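Local coordinates for protein CRISPR system Cmr subunit Cmr1-1 (Pyrococcus furiosus, PDB 4W8Z) that serves as a capping subunit, together with Cmr6, of the RNA-guided type III-B Cmr complex in CRISPR antiviral defence, at residues Ile17-Leu22 with Tyr121-Arg126; Pro88-Leu93 with Ile117-Pro122; Phe106-Leu111 with Val155-Arg160. All blocks are in the same frame, centred on the assembly; numbering follows the deposited sequence.

Interaction 1: residues Ile17-Leu22 with Tyr121-Arg126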
loop_
_atom_site.group_PDB
_atom_site.type_symbol
_atom_site.label_atom_id
_atom_site.label_comp_id
_atom_site.label_asym_id
_atom_site.label_seq_id
_atom_site.Cartn_x
_atom_site.Cartn_y
_atom_site.Cartn_z
ATOM N N ILE A 17 -6.414 6.101 9.505
ATOM C CA ILE A 17 -7.541 6.735 8.838
ATOM C C ILE A 17 -8.652 5.710 8.637
ATOM O O ILE A 17 -9.835 6.016 8.795
ATOM C CB ILE A 17 -7.128 7.336 7.489
ATOM C CG1 ILE A 17 -6.234 8.557 7.710
ATOM C CG2 ILE A 17 -8.346 7.702 6.661
ATOM C CD1 ILE A 17 -5.517 9.017 6.462
ATOM N N THR A 18 -8.261 4.486 8.298
ATOM C CA THR A 18 -9.207 3.389 8.145
ATOM C C THR A 18 -8.934 2.301 9.177
ATOM O O THR A 18 -7.870 2.287 9.801
ATOM C CB THR A 18 -9.143 2.772 6.734
ATOM O OG1 THR A 18 -7.786 2.428 6.419
ATOM C CG2 THR A 18 -9.668 3.749 5.695
ATOM N N SER A 19 -9.898 1.400 9.355
ATOM C CA SER A 19 -9.774 0.293 10.301
ATOM C C SER A 19 -8.481 -0.469 10.058
ATOM O O SER A 19 -8.164 -0.821 8.922
ATOM C CB SER A 19 -10.971 -0.651 10.184
ATOM O OG SER A 19 -12.195 0.063 10.252
ATOM N N THR A 20 -7.730 -0.710 11.127
ATOM C CA THR A 20 -6.413 -1.327 11.011
ATOM C C THR A 20 -6.405 -2.693 11.683
ATOM O O THR A 20 -6.895 -2.839 12.798
ATOM C CB THR A 20 -5.317 -0.425 11.627
ATOM O OG1 THR A 20 -5.272 0.823 10.921
ATOM C CG2 THR A 20 -3.954 -1.091 11.541
ATOM N N HIS A 21 -5.855 -3.690 10.996
ATOM C CA HIS A 21 -5.855 -5.060 11.498
ATOM C C HIS A 21 -4.456 -5.677 11.530
ATOM O O HIS A 21 -3.976 -6.213 10.531
ATOM C CB HIS A 21 -6.788 -5.921 10.650
ATOM C CG HIS A 21 -8.221 -5.499 10.724
ATOM N ND1 HIS A 21 -9.143 -6.130 11.533
ATOM C CD2 HIS A 21 -8.890 -4.502 10.099
ATOM C CE1 HIS A 21 -10.318 -5.545 11.397
ATOM N NE2 HIS A 21 -10.192 -4.552 10.533
ATOM N N LEU A 22 -3.812 -5.602 12.688
ATOM C CA LEU A 22 -2.465 -6.134 12.849
ATOM C C LEU A 22 -2.544 -7.570 13.331
ATOM O O LEU A 22 -2.704 -7.832 14.524
ATOM C CB LEU A 22 -1.664 -5.271 13.821
ATOM C CG LEU A 22 -1.731 -3.774 13.497
ATOM C CD1 LEU A 22 -0.895 -2.949 14.457
ATOM C CD2 LEU A 22 -1.305 -3.528 12.056
ATOM N N TYR A 121 -7.951 -2.123 15.383
ATOM C CA TYR A 121 -7.617 -0.729 15.648
ATOM C C TYR A 121 -8.477 0.179 14.777
ATOM O O TYR A 121 -8.250 0.286 13.570
ATOM C CB TYR A 121 -6.133 -0.459 15.397
ATOM C CG TYR A 121 -5.200 -1.041 16.436
ATOM C CD1 TYR A 121 -5.112 -0.487 17.708
ATOM C CD2 TYR A 121 -4.393 -2.134 16.140
ATOM C CE1 TYR A 121 -4.252 -1.011 18.658
ATOM C CE2 TYR A 121 -3.531 -2.664 17.085
ATOM C CZ TYR A 121 -3.466 -2.096 18.339
ATOM O OH TYR A 121 -2.609 -2.622 19.277
ATOM N N PRO A 122 -9.479 0.829 15.385
ATOM C CA PRO A 122 -10.415 1.677 14.639
ATOM C C PRO A 122 -9.774 2.995 14.221
ATOM O O PRO A 122 -8.729 3.349 14.774
ATOM C CB PRO A 122 -11.548 1.905 15.643
ATOM C CG PRO A 122 -10.876 1.829 16.964
ATOM C CD PRO A 122 -9.799 0.789 16.823
ATOM N N PRO A 123 -10.376 3.699 13.243
ATOM C CA PRO A 123 -9.893 5.025 12.837
ATOM C C PRO A 123 -9.653 5.931 14.042
ATOM O O PRO A 123 -10.539 6.080 14.881
ATOM C CB PRO A 123 -11.029 5.559 11.966
ATOM C CG PRO A 123 -11.638 4.331 11.377
ATOM C CD PRO A 123 -11.522 3.256 12.425
ATOM N N GLY A 124 -8.463 6.515 14.127
ATOM C CA GLY A 124 -8.108 7.334 15.268
ATOM C C GLY A 124 -7.067 6.655 16.138
ATOM O O GLY A 124 -6.491 7.279 17.021
ATOM N N SER A 125 -6.832 5.369 15.900
ATOM C CA SER A 125 -5.783 4.649 16.609
ATOM C C SER A 125 -4.444 5.305 16.321
ATOM O O SER A 125 -4.151 5.632 15.172
ATOM C CB SER A 125 -5.751 3.179 16.190
ATOM O OG SER A 125 -6.947 2.503 16.558
ATOM N N ARG A 126 -3.630 5.510 17.350
ATOM C CA ARG A 126 -2.348 6.175 17.151
ATOM C C ARG A 126 -1.162 5.283 17.489
ATOM O O ARG A 126 -1.252 4.413 18.354
ATOM C CB ARG A 126 -2.286 7.462 17.969
ATOM C CG ARG A 126 -3.200 8.546 17.442
ATOM C CD ARG A 126 -2.930 9.872 18.103
ATOM N NE ARG A 126 -3.842 10.892 17.600
ATOM C CZ ARG A 126 -3.815 12.170 17.964
ATOM N NH1 ARG A 126 -2.914 12.594 18.842
ATOM N NH2 ARG A 126 -4.689 13.022 17.447
#
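Thr20 and Tyr121 face each other as a single antiparallel, hydrogen-bonded pair in the ferredoxin-like fold of this RAMP protein. Strands 8-16 and 126-133 are neighbours in its four-stranded sheet, and the pair joins the chain leaving the first to the chain entering the second. Thr20 N reaches Tyr121 O at 2.7 Å, with an angle of 162° at the hydrogen. The return bond runs from Tyr121 N to Thr20 O at 2.9 Å. Beside the paired backbones Thr20 CB stands 3.9 Å from Tyr121 CB.

On one flank, Leu22 crosses the tyrosine at about a right angle. Its CD1 comes obliquely to the ring, 3.7 Å from Tyr121 CE2. The ring is swung to that flank because Tyr121 CG sits opposite the carbonyl carbon (chi1 -73°). On the other flank Pro123 packs on the backbone of Ile17, its CB 3.4 Å from Ile17 O, and on the Ser19 side chain, its CD 3.9 Å from Ser19 OG.

Further out, Thr20 OG1 has Ser16 OG as its strongest partner, while Thr18 OG1 turns to Gly162 O and Ser165 N of the neighbouring loop. Backbone bonds between Gly124 and Ser16 and between Ser125 and Ser16 carry the pairing on toward the sheet, and Phe127 meets the Tyr121 ring edge-to-face.

Pro123 is positioned by a type II turn from Pro122 to Ser125, whose third place is filled by Gly124 with a positive phi of 109°. Pro122 O closes that turn and is gripped twice, by Ser125 N and, in the carbonyl plane on a lone pair, by Ser125 OG at 2.7 Å.

Interaction 2: residues Pro88-Leu93 with Ile117-Pro122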
loop_
_atom_site.group_PDB
_atom_site.type_symbol
_atom_site.label_atom_id
_atom_site.label_comp_id
_atom_site.label_asym_id
_atom_site.label_seq_id
_atom_site.Cartn_x
_atom_site.Cartn_y
_atom_site.Cartn_z
ATOM N N PRO A 88 -6.744 -1.763 21.513
ATOM C CA PRO A 88 -7.647 -2.400 20.549
ATOM C C PRO A 88 -9.090 -2.322 21.024
ATOM O O PRO A 88 -9.328 -2.384 22.227
ATOM C CB PRO A 88 -7.152 -3.845 20.506
ATOM C CG PRO A 88 -5.713 -3.758 20.895
ATOM C CD PRO A 88 -5.635 -2.650 21.905
ATOM N N LYS A 89 -10.032 -2.177 20.099
ATOM C CA LYS A 89 -11.438 -2.027 20.458
ATOM C C LYS A 89 -12.257 -3.209 19.957
ATOM O O LYS A 89 -11.821 -3.940 19.072
ATOM C CB LYS A 89 -11.998 -0.720 19.897
ATOM C CG LYS A 89 -11.231 0.527 20.323
ATOM C CD LYS A 89 -11.359 0.778 21.815
ATOM C CE LYS A 89 -10.831 2.154 22.191
ATOM N NZ LYS A 89 -9.359 2.281 22.011
ATOM N N ARG A 90 -13.443 -3.389 20.531
ATOM C CA ARG A 90 -14.310 -4.512 20.190
ATOM C C ARG A 90 -14.846 -4.380 18.768
ATOM O O ARG A 90 -15.245 -3.295 18.345
ATOM C CB ARG A 90 -15.468 -4.611 21.184
ATOM C CG ARG A 90 -16.110 -5.984 21.262
ATOM C CD ARG A 90 -15.096 -7.035 21.677
ATOM N NE ARG A 90 -15.724 -8.325 21.945
ATOM C CZ ARG A 90 -16.028 -9.218 21.009
ATOM N NH1 ARG A 90 -16.598 -10.365 21.348
ATOM N NH2 ARG A 90 -15.766 -8.962 19.732
ATOM N N LEU A 91 -14.851 -5.489 18.035
ATOM C CA LEU A 91 -15.307 -5.486 16.649
ATOM C C LEU A 91 -16.820 -5.667 16.550
ATOM O O LEU A 91 -17.376 -6.635 17.069
ATOM C CB LEU A 91 -14.600 -6.582 15.850
ATOM C CG LEU A 91 -15.048 -6.749 14.394
ATOM C CD1 LEU A 91 -14.722 -5.505 13.584
ATOM C CD2 LEU A 91 -14.420 -7.981 13.764
ATOM N N ASN A 92 -17.473 -4.724 15.878
ATOM C CA ASN A 92 -18.906 -4.803 15.616
ATOM C C ASN A 92 -19.172 -5.391 14.230
ATOM O O ASN A 92 -18.858 -4.774 13.213
ATOM C CB ASN A 92 -19.541 -3.414 15.749
ATOM C CG ASN A 92 -21.038 -3.421 15.499
ATOM O OD1 ASN A 92 -21.667 -4.477 15.420
ATOM N ND2 ASN A 92 -21.619 -2.233 15.381
ATOM N N LEU A 93 -19.755 -6.584 14.194
ATOM C CA LEU A 93 -19.967 -7.293 12.935
ATOM C C LEU A 93 -21.072 -6.662 12.090
ATOM O O LEU A 93 -21.195 -6.952 10.898
ATOM C CB LEU A 93 -20.283 -8.765 13.205
ATOM C CG LEU A 93 -19.127 -9.553 13.825
ATOM C CD1 LEU A 93 -19.491 -11.019 13.972
ATOM C CD2 LEU A 93 -17.860 -9.389 12.994
ATOM N N ILE A 117 -10.953 -13.375 15.206
ATOM C CA ILE A 117 -10.540 -12.065 15.699
ATOM C C ILE A 117 -11.685 -11.407 16.463
ATOM O O ILE A 117 -12.856 -11.584 16.122
ATOM C CB ILE A 117 -10.071 -11.132 14.558
ATOM C CG1 ILE A 117 -11.201 -10.863 13.567
ATOM C CG2 ILE A 117 -8.868 -11.720 13.836
ATOM C CD1 ILE A 117 -10.778 -10.004 12.395
ATOM N N THR A 118 -11.340 -10.657 17.507
ATOM C CA THR A 118 -12.342 -9.997 18.335
ATOM C C THR A 118 -12.094 -8.497 18.433
ATOM O O THR A 118 -13.026 -7.716 18.637
ATOM C CB THR A 118 -12.382 -10.594 19.756
ATOM O OG1 THR A 118 -11.045 -10.829 20.218
ATOM C CG2 THR A 118 -13.144 -11.907 19.755
ATOM N N HIS A 119 -10.837 -8.096 18.279
ATOM C CA HIS A 119 -10.482 -6.686 18.363
ATOM C C HIS A 119 -9.718 -6.196 17.136
ATOM O O HIS A 119 -9.103 -6.980 16.412
ATOM C CB HIS A 119 -9.660 -6.421 19.626
ATOM C CG HIS A 119 -10.369 -6.780 20.893
ATOM N ND1 HIS A 119 -10.516 -8.081 21.321
ATOM C CD2 HIS A 119 -10.974 -6.004 21.825
ATOM C CE1 HIS A 119 -11.180 -8.092 22.465
ATOM N NE2 HIS A 119 -11.468 -6.847 22.792
ATOM N N TYR A 120 -9.766 -4.886 16.918
ATOM C CA TYR A 120 -9.040 -4.246 15.828
ATOM C C TYR A 120 -8.629 -2.847 16.264
ATOM O O TYR A 120 -8.915 -2.435 17.389
ATOM C CB TYR A 120 -9.894 -4.188 14.555
ATOM C CG TYR A 120 -11.027 -3.176 14.590
ATOM C CD1 TYR A 120 -12.051 -3.271 15.521
ATOM C CD2 TYR A 120 -11.082 -2.139 13.669
ATOM C CE1 TYR A 120 -13.086 -2.348 15.545
ATOM C CE2 TYR A 120 -12.113 -1.222 13.682
ATOM C CZ TYR A 120 -13.109 -1.328 14.620
ATOM O OH TYR A 120 -14.128 -0.402 14.624
ATOM N N TYR A 121 -7.951 -2.123 15.383
ATOM C CA TYR A 121 -7.617 -0.729 15.648
ATOM C C TYR A 121 -8.477 0.179 14.777
ATOM O O TYR A 121 -8.250 0.286 13.570
ATOM C CB TYR A 121 -6.133 -0.459 15.397
ATOM C CG TYR A 121 -5.200 -1.041 16.436
ATOM C CD1 TYR A 121 -5.112 -0.487 17.708
ATOM C CD2 TYR A 121 -4.393 -2.134 16.140
ATOM C CE1 TYR A 121 -4.252 -1.011 18.658
ATOM C CE2 TYR A 121 -3.531 -2.664 17.085
ATOM C CZ TYR A 121 -3.466 -2.096 18.339
ATOM O OH TYR A 121 -2.609 -2.622 19.277
ATOM N N PRO A 122 -9.479 0.829 15.385
ATOM C CA PRO A 122 -10.415 1.677 14.639
ATOM C C PRO A 122 -9.774 2.995 14.221
ATOM O O PRO A 122 -8.729 3.349 14.774
ATOM C CB PRO A 122 -11.548 1.905 15.643
ATOM C CG PRO A 122 -10.876 1.829 16.964
ATOM C CD PRO A 122 -9.799 0.789 16.823
#
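Lys89-Arg90 and His119-Tyr120 form a short two-stranded antiparallel ribbon at the surface, apart from the main sheet. Lys89 and Tyr120 are the hydrogen-bonded pair: Lys89 N donates to Tyr120 O at 2.9 Å (166° at the hydrogen), and Tyr120 N answers to Lys89 O at 3.1 Å. Beyond the non-hydrogen-bonded pair Arg90-His119, Leu91 N takes Thr118 O at 2.9 Å, and Arg90 NH2 adds a weak bond to the same oxygen. In the ferredoxin-like RAMP fold this ribbon closes the base of an excursion between strands 79-84 and 126-133 that carries helices 95-99 and 106-113.

The side chains of Lys89 and Tyr120 share a face of the ribbon. Arg90 lays its CD over one face of the His119 imidazole, 4.2 Å from the centroid, a CH-pi contact; a bend at chi2 (60°) turns the guanidinium back so that Thr118 CB lies over one of its faces. Leu91 CD1 sits over a face of the Tyr120 ring, 4.0 Å from Tyr120 CD1, while Arg90 O lies at that ring's edge. At the far end Pro88 runs alongside Tyr121, and the Lys89 side chain crosses Pro122 at about a right angle, its CG 3.6 Å from Pro122 CG.

Interaction 3: residues Phe106-Leu111 with Val155-Arg160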
loop_
_atom_site.group_PDB
_atom_site.type_symbol
_atom_site.label_atom_id
_atom_site.label_comp_id
_atom_site.label_asym_id
_atom_site.label_seq_id
_atom_site.Cartn_x
_atom_site.Cartn_y
_atom_site.Cartn_z
ATOM N N PHE A 106 -14.523 -8.666 2.944
ATOM C CA PHE A 106 -15.168 -9.958 3.153
ATOM C C PHE A 106 -14.394 -10.859 4.114
ATOM O O PHE A 106 -14.963 -11.400 5.059
ATOM C CB PHE A 106 -15.351 -10.667 1.807
ATOM C CG PHE A 106 -15.880 -12.067 1.919
ATOM C CD1 PHE A 106 -15.016 -13.144 2.036
ATOM C CD2 PHE A 106 -17.243 -12.312 1.886
ATOM C CE1 PHE A 106 -15.499 -14.436 2.139
ATOM C CE2 PHE A 106 -17.734 -13.603 1.985
ATOM C CZ PHE A 106 -16.859 -14.665 2.111
ATOM N N SER A 107 -13.097 -11.009 3.864
ATOM C CA SER A 107 -12.247 -11.902 4.648
ATOM C C SER A 107 -12.214 -11.530 6.130
ATOM O O SER A 107 -12.122 -12.401 6.990
ATOM C CB SER A 107 -10.822 -11.912 4.083
ATOM O OG SER A 107 -10.728 -12.722 2.922
ATOM N N ILE A 108 -12.288 -10.238 6.422
ATOM C CA ILE A 108 -12.274 -9.766 7.799
ATOM C C ILE A 108 -13.594 -10.132 8.462
ATOM O O ILE A 108 -13.632 -10.585 9.607
ATOM C CB ILE A 108 -12.044 -8.242 7.871
ATOM C CG1 ILE A 108 -10.732 -7.869 7.177
ATOM C CG2 ILE A 108 -12.042 -7.767 9.315
ATOM C CD1 ILE A 108 -10.522 -6.383 7.041
ATOM N N ASN A 109 -14.674 -9.949 7.711
ATOM C CA ASN A 109 -16.013 -10.286 8.168
ATOM C C ASN A 109 -16.141 -11.771 8.504
ATOM O O ASN A 109 -16.843 -12.149 9.442
ATOM C CB ASN A 109 -17.033 -9.888 7.100
ATOM C CG ASN A 109 -18.457 -9.913 7.610
ATOM O OD1 ASN A 109 -18.696 -10.010 8.812
ATOM N ND2 ASN A 109 -19.412 -9.815 6.694
ATOM N N LEU A 110 -15.444 -12.608 7.740
ATOM C CA LEU A 110 -15.501 -14.050 7.934
ATOM C C LEU A 110 -14.724 -14.472 9.177
ATOM O O LEU A 110 -15.185 -15.312 9.948
ATOM C CB LEU A 110 -14.965 -14.780 6.701
ATOM C CG LEU A 110 -14.995 -16.309 6.771
ATOM C CD1 LEU A 110 -16.388 -16.799 7.118
ATOM C CD2 LEU A 110 -14.525 -16.916 5.466
ATOM N N LEU A 111 -13.539 -13.899 9.360
ATOM C CA LEU A 111 -12.761 -14.138 10.569
ATOM C C LEU A 111 -13.535 -13.665 11.793
ATOM O O LEU A 111 -13.475 -14.282 12.856
ATOM C CB LEU A 111 -11.408 -13.430 10.492
ATOM C CG LEU A 111 -10.384 -14.023 9.523
ATOM C CD1 LEU A 111 -9.217 -13.072 9.325
ATOM C CD2 LEU A 111 -9.896 -15.377 10.027
ATOM N N VAL A 155 -0.744 -0.642 6.300
ATOM C CA VAL A 155 -0.273 -1.802 7.061
ATOM C C VAL A 155 -1.406 -2.722 7.523
ATOM O O VAL A 155 -2.542 -2.287 7.710
ATOM C CB VAL A 155 0.536 -1.364 8.299
ATOM C CG1 VAL A 155 1.782 -0.595 7.886
ATOM C CG2 VAL A 155 -0.325 -0.526 9.223
ATOM N N GLY A 156 -1.088 -4.000 7.699
ATOM C CA GLY A 156 -2.041 -4.954 8.231
ATOM C C GLY A 156 -2.758 -5.830 7.215
ATOM O O GLY A 156 -2.506 -5.764 6.008
ATOM N N PHE A 157 -3.666 -6.659 7.721
ATOM C CA PHE A 157 -4.467 -7.535 6.878
ATOM C C PHE A 157 -5.377 -6.712 5.963
ATOM O O PHE A 157 -6.057 -5.791 6.423
ATOM C CB PHE A 157 -5.290 -8.495 7.744
ATOM C CG PHE A 157 -6.027 -9.546 6.961
ATOM C CD1 PHE A 157 -5.395 -10.244 5.947
ATOM C CD2 PHE A 157 -7.350 -9.856 7.259
ATOM C CE1 PHE A 157 -6.069 -11.222 5.228
ATOM C CE2 PHE A 157 -8.031 -10.830 6.540
ATOM C CZ PHE A 157 -7.386 -11.514 5.523
ATOM N N ARG A 158 -5.364 -7.051 4.674
ATOM C CA ARG A 158 -6.203 -6.411 3.652
ATOM C C ARG A 158 -5.845 -4.945 3.386
ATOM O O ARG A 158 -6.669 -4.179 2.887
ATOM C CB ARG A 158 -7.685 -6.525 4.032
ATOM C CG ARG A 158 -8.275 -7.892 3.774
ATOM C CD ARG A 158 -8.346 -8.170 2.278
ATOM N NE ARG A 158 -8.672 -9.565 2.013
ATOM C CZ ARG A 158 -7.770 -10.510 1.765
ATOM N NH1 ARG A 158 -6.480 -10.204 1.733
ATOM N NH2 ARG A 158 -8.158 -11.761 1.547
ATOM N N SER A 159 -4.605 -4.569 3.681
ATOM C CA SER A 159 -4.162 -3.184 3.511
ATOM C C SER A 159 -4.043 -2.753 2.041
ATOM O O SER A 159 -3.987 -1.559 1.747
ATOM C CB SER A 159 -2.831 -2.967 4.235
ATOM O OG SER A 159 -2.091 -4.176 4.298
ATOM N N ARG A 160 -4.015 -3.714 1.121
ATOM C CA ARG A 160 -4.077 -3.399 -0.305
ATOM C C ARG A 160 -5.511 -3.114 -0.733
ATOM O O ARG A 160 -5.763 -2.683 -1.862
ATOM C CB ARG A 160 -3.500 -4.538 -1.144
ATOM C CG ARG A 160 -1.992 -4.685 -1.022
ATOM C CD ARG A 160 -1.505 -5.922 -1.749
ATOM N NE ARG A 160 -2.110 -7.125 -1.196
ATOM C CZ ARG A 160 -2.031 -8.331 -1.748
ATOM N NH1 ARG A 160 -1.374 -8.510 -2.889
ATOM N NH2 ARG A 160 -2.618 -9.362 -1.160
#
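Ser107 and Arg158 make the polar part of a buried contact between helix 106-113 and the glycine-rich loop that, as in other RAMP proteins, lies between the second helix (136-152) and last strand (166-172) of the ferredoxin-like fold. Arg158 NH2 donates to Ser107 OG at 3.1 Å; the bond is bent, 142° at the hydrogen, and the oxygen lies near the guanidinium edge but tilted from its plane. The same nitrogen forms salt bridges with Glu32, its strongest partner, and with Asp318 in the C-terminal half of the chain. Three acceptors gather round this guanidinium nitrogen, which has two hydrogens to share among them, and the two carboxylates would be expected to stabilise its positive charge. Ser107 CB also touches the aromatic side chain of the loop, approaching Phe157 CZ obliquely at 3.7 Å.

Next along the helix, Ile108 slides past both loop side chains in the opposite direction. Its CG1 lies 3.9 Å from Phe157 CD2, and its CD1 ends 4.1 Å from Arg158 CB.

The loop places these two groups through a type II turn from Gly156 to Ser159, in which Arg158 holds the third position with a positive phi of 67°. Arg158 CG lies over the centre of the Phe157 ring; the bend at chi2 (-68°) then turns the guanidinium back, so that Phe157 CZ lies 3.9 Å above its plane, over the centre. This stacking would limit the rotation of both groups. A backbone hydrogen bond between Phe157 and His21 ties the turn to residues 17-22.

One helical turn after Ser107, Leu111 comes from the opposite direction, its CD1 3.8 Å from Phe157 CE2 and oblique to the ring.

In the fold
All three contacts belong to the N-terminal RAMP region. Interactions 1 and 2 have centres about 9 Å apart and share Tyr121 and Pro122, so residues 117-126 pair first with 88-93 and then with 17-22 on their way into strand 126-133. Interaction 3 lies about 12 Å, centre to centre, from each of the others. Along the chain its segments alternate with theirs: helix 106-113 precedes strand 119-120, and the loop segment 155-160 comes last. His21 connects the set, meeting the Tyr120 ring, packing on Ile108 and probably bonding through its O to Phe157 N of the glycine-rich loop. Ile117 ties the ribbon to helix 106-113 through Ile108 and Leu111. The contacts thus gather at one end of the four-stranded sheet.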